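Local coordinates for OxyA protein (Actinoplanes teichomyceticus, PDB 5HH3) that probably catalyses a phenolic coupling step, as a haem-dependent cytochrome P450, in the peptide cyclisation that builds a glycopeptide antibiotic, at residues 114-122 with 352-360. Residues are numbered along the deposited sequence; the frame is centred on the assembly and turned at random.
Sequences RMQKFQPQV and SLAELVFRT. With HEM (protoporphyrin IX containing Fe), chain G.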
# COMPACT_ATOMS: atom_id res chain seq x y z
N ARG B 114 2.55 -33.00 20.39
CA ARG B 114 2.56 -33.18 18.94
C ARG B 114 3.94 -32.94 18.32
O ARG B 114 4.36 -33.67 17.42
CB ARG B 114 1.48 -32.31 18.32
CG ARG B 114 0.08 -32.87 18.63
CD ARG B 114 -0.37 -33.73 17.47
NE ARG B 114 -0.37 -32.85 16.31
CZ ARG B 114 -0.23 -33.21 15.04
NH1 ARG B 114 -0.13 -34.50 14.67
NH2 ARG B 114 -0.23 -32.23 14.12
N MET B 115 4.65 -31.92 18.82
CA MET B 115 6.00 -31.62 18.34
C MET B 115 7.05 -32.67 18.74
O MET B 115 7.93 -32.98 17.94
CB MET B 115 6.40 -30.21 18.76
CG MET B 115 5.49 -29.14 18.16
SD MET B 115 5.50 -29.15 16.35
CE MET B 115 4.13 -30.17 15.84
N GLN B 116 6.91 -33.25 19.93
CA GLN B 116 7.75 -34.39 20.35
C GLN B 116 7.64 -35.58 19.38
O GLN B 116 8.63 -36.22 19.07
CB GLN B 116 7.35 -34.87 21.74
CG GLN B 116 7.68 -33.91 22.87
CD GLN B 116 6.93 -34.23 24.17
OE1 GLN B 116 6.30 -35.28 24.30
NE2 GLN B 116 6.97 -33.30 25.11
N LYS B 117 6.42 -35.88 18.95
CA LYS B 117 6.18 -36.96 17.99
C LYS B 117 6.75 -36.71 16.60
O LYS B 117 7.15 -37.64 15.92
CB LYS B 117 4.68 -37.26 17.89
CG LYS B 117 4.17 -38.00 19.11
CD LYS B 117 2.68 -38.24 19.05
CE LYS B 117 2.21 -38.96 20.30
NZ LYS B 117 2.46 -38.16 21.54
N PHE B 118 6.75 -35.45 16.18
CA PHE B 118 7.23 -35.06 14.86
C PHE B 118 8.77 -35.00 14.78
O PHE B 118 9.33 -35.06 13.69
CB PHE B 118 6.59 -33.71 14.50
CG PHE B 118 6.69 -33.33 13.04
CD1 PHE B 118 6.28 -34.20 12.04
CD2 PHE B 118 7.12 -32.06 12.68
CE1 PHE B 118 6.35 -33.84 10.71
CE2 PHE B 118 7.20 -31.69 11.34
CZ PHE B 118 6.82 -32.59 10.36
N GLN B 119 9.45 -34.92 15.92
CA GLN B 119 10.91 -34.68 15.97
C GLN B 119 11.79 -35.67 15.15
O GLN B 119 12.67 -35.21 14.41
CB GLN B 119 11.36 -34.57 17.44
CG GLN B 119 12.79 -34.11 17.68
CD GLN B 119 13.83 -35.23 17.65
OE1 GLN B 119 13.50 -36.43 17.66
NE2 GLN B 119 15.09 -34.84 17.61
N PRO B 120 11.58 -37.00 15.28
CA PRO B 120 12.33 -37.96 14.43
C PRO B 120 12.20 -37.71 12.92
O PRO B 120 13.18 -37.82 12.20
CB PRO B 120 11.73 -39.32 14.81
CG PRO B 120 11.18 -39.14 16.18
CD PRO B 120 10.77 -37.70 16.31
N GLN B 121 10.99 -37.38 12.46
CA GLN B 121 10.77 -37.04 11.05
C GLN B 121 11.53 -35.78 10.62
O GLN B 121 12.10 -35.74 9.53
CB GLN B 121 9.27 -36.88 10.75
CG GLN B 121 8.94 -36.95 9.26
CD GLN B 121 7.49 -37.32 8.98
OE1 GLN B 121 6.59 -37.02 9.77
NE2 GLN B 121 7.26 -37.98 7.86
N VAL B 122 11.54 -34.76 11.49
CA VAL B 122 12.26 -33.52 11.20
C VAL B 122 13.77 -33.78 11.12
O VAL B 122 14.40 -33.25 10.23
CB VAL B 122 11.92 -32.38 12.20
CG1 VAL B 122 12.79 -31.16 11.95
CG2 VAL B 122 10.46 -31.99 12.06
N SER B 352 6.09 -23.33 18.10
CA SER B 352 6.65 -24.60 18.55
C SER B 352 7.12 -25.48 17.36
O SER B 352 8.12 -26.18 17.48
CB SER B 352 5.66 -25.33 19.47
OG SER B 352 4.62 -25.92 18.70
N LEU B 353 6.41 -25.44 16.24
CA LEU B 353 6.86 -26.06 15.00
C LEU B 353 8.14 -25.39 14.45
O LEU B 353 9.10 -26.08 14.11
CB LEU B 353 5.75 -26.04 13.94
CG LEU B 353 6.07 -26.60 12.55
CD1 LEU B 353 6.57 -28.03 12.63
CD2 LEU B 353 4.85 -26.56 11.65
N ALA B 354 8.13 -24.07 14.34
CA ALA B 354 9.30 -23.34 13.87
C ALA B 354 10.53 -23.67 14.73
O ALA B 354 11.56 -24.05 14.18
CB ALA B 354 9.05 -21.85 13.86
N GLU B 355 10.40 -23.62 16.05
CA GLU B 355 11.52 -23.90 16.94
C GLU B 355 12.05 -25.32 16.84
O GLU B 355 13.26 -25.52 16.94
CB GLU B 355 11.19 -23.58 18.40
CG GLU B 355 11.09 -22.09 18.66
CD GLU B 355 10.76 -21.74 20.10
OE1 GLU B 355 11.02 -20.60 20.52
OE2 GLU B 355 10.19 -22.58 20.82
N LEU B 356 11.15 -26.29 16.67
CA LEU B 356 11.54 -27.69 16.46
C LEU B 356 12.41 -27.86 15.20
O LEU B 356 13.42 -28.56 15.22
CB LEU B 356 10.30 -28.59 16.35
CG LEU B 356 10.55 -30.05 15.97
CD1 LEU B 356 11.43 -30.72 17.03
CD2 LEU B 356 9.24 -30.82 15.80
N VAL B 357 11.98 -27.23 14.11
CA VAL B 357 12.75 -27.24 12.88
C VAL B 357 14.14 -26.59 13.08
O VAL B 357 15.13 -27.15 12.65
CB VAL B 357 11.98 -26.57 11.71
CG1 VAL B 357 12.87 -26.41 10.47
CG2 VAL B 357 10.76 -27.41 11.35
N PHE B 358 14.21 -25.46 13.77
CA PHE B 358 15.47 -24.75 13.95
C PHE B 358 16.39 -25.49 14.89
O PHE B 358 17.59 -25.60 14.62
CB PHE B 358 15.26 -23.33 14.50
CG PHE B 358 14.33 -22.46 13.70
CD1 PHE B 358 14.13 -22.64 12.34
CD2 PHE B 358 13.64 -21.42 14.33
CE1 PHE B 358 13.26 -21.79 11.62
CE2 PHE B 358 12.78 -20.58 13.63
CZ PHE B 358 12.60 -20.76 12.28
N ARG B 359 15.82 -26.00 15.99
CA ARG B 359 16.53 -26.77 17.02
C ARG B 359 17.17 -28.03 16.43
O ARG B 359 18.16 -28.52 16.94
CB ARG B 359 15.59 -27.16 18.18
CG ARG B 359 16.04 -28.32 19.08
CD ARG B 359 15.21 -28.44 20.35
NE ARG B 359 13.91 -27.82 20.20
CZ ARG B 359 12.77 -28.49 20.07
NH1 ARG B 359 12.76 -29.81 20.09
NH2 ARG B 359 11.64 -27.82 19.93
N THR B 360 16.56 -28.56 15.38
CA THR B 360 17.01 -29.78 14.72
C THR B 360 17.96 -29.46 13.58
O THR B 360 19.04 -30.05 13.51
CB THR B 360 15.80 -30.59 14.18
OG1 THR B 360 14.89 -30.83 15.26
CG2 THR B 360 16.25 -31.93 13.60
CHA HEM G . 1.76 -14.96 13.90
CHB HEM G . 1.90 -19.42 12.00
CHC HEM G . 6.77 -19.20 11.93
CHD HEM G . 6.59 -14.81 13.89
C1A HEM G . 1.40 -16.17 13.37
C2A HEM G . 0.05 -16.56 13.10
C3A HEM G . 0.09 -17.81 12.58
C4A HEM G . 1.45 -18.21 12.51
CMA HEM G . -1.09 -18.63 12.13
CAA HEM G . -1.18 -15.72 13.38
CBA HEM G . -1.65 -15.98 14.81
CGA HEM G . -2.87 -15.18 15.23
O1A HEM G . -3.19 -14.10 14.67
O2A HEM G . -3.58 -15.59 16.18
C1B HEM G . 3.26 -19.76 11.80
C2B HEM G . 3.70 -21.00 11.22
C3B HEM G . 5.08 -20.95 11.19
C4B HEM G . 5.45 -19.64 11.78
CMB HEM G . 2.83 -22.14 10.74
CAB HEM G . 6.08 -21.95 10.74
CBB HEM G . 5.86 -23.22 10.38
C1C HEM G . 7.18 -17.98 12.44
C2C HEM G . 8.51 -17.55 12.58
C3C HEM G . 8.47 -16.27 13.14
C4C HEM G . 7.08 -15.96 13.35
CMC HEM G . 9.75 -18.34 12.17
CAC HEM G . 9.57 -15.35 13.52
CBC HEM G . 10.88 -15.60 13.44
C1D HEM G . 5.23 -14.53 14.03
C2D HEM G . 4.78 -13.24 14.58
C3D HEM G . 3.44 -13.27 14.58
C4D HEM G . 3.09 -14.60 14.03
CMD HEM G . 5.59 -12.05 15.05
CAD HEM G . 2.53 -12.15 15.07
CBD HEM G . 2.23 -11.07 14.02
CGD HEM G . 1.31 -9.98 14.59
O1D HEM G . 0.91 -9.02 13.91
O2D HEM G . 0.93 -9.97 15.77
NA HEM G . 2.24 -17.20 13.01
NB HEM G . 4.32 -19.02 12.13
NC HEM G . 6.33 -17.03 12.95
ND HEM G . 4.18 -15.33 13.75
FE HEM G . 4.24 -17.10 12.98
O HOH W 1 15.44 -31.95 17.52
O HOH W 2 3.98 -16.26 11.07
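L356 has CG opposite its backbone N (chi1 173°), which carries both methyls into a hole formed by M115, F118, Q119 and V122. L356 is thus a knob in a hole of helix 112-136. L356 CD2 lies 3.3 Å from M115 O and meets the F118 ring at its edge. L356 CD1 rests on Q119 CG at 3.7 Å, the two side chains crossing at about a right angle. The M115 chain bends at chi2 (-60°) and chi3, and this lays M115 SD over the L353 backbone, 3.6 Å from L353 CA. The two methyls of L353 part: L353 CD1 touches F118 CE2 at 3.9 Å, and L353 CD2 touches the haem vinyl carbon CBB at 3.7 Å. At the other end V122 CG1 packs on T360 CB. T360 OG1 bonds back to L356 O at 2.7 Å and accepts from a water that in turn accepts from Q119 NE2. The water thus joins Q119 to T360 beside a mainly apolar core. The two segments run in the same general direction, their axes 37° apart. Helix 351-368 follows the haem ligand C348, as the L helix does in P450s, and its segment 352-360 lies between the haem and 114-122. F158 of helix 142-159 packs on M115 and L353, and helix 225-256 meets V357 and F358.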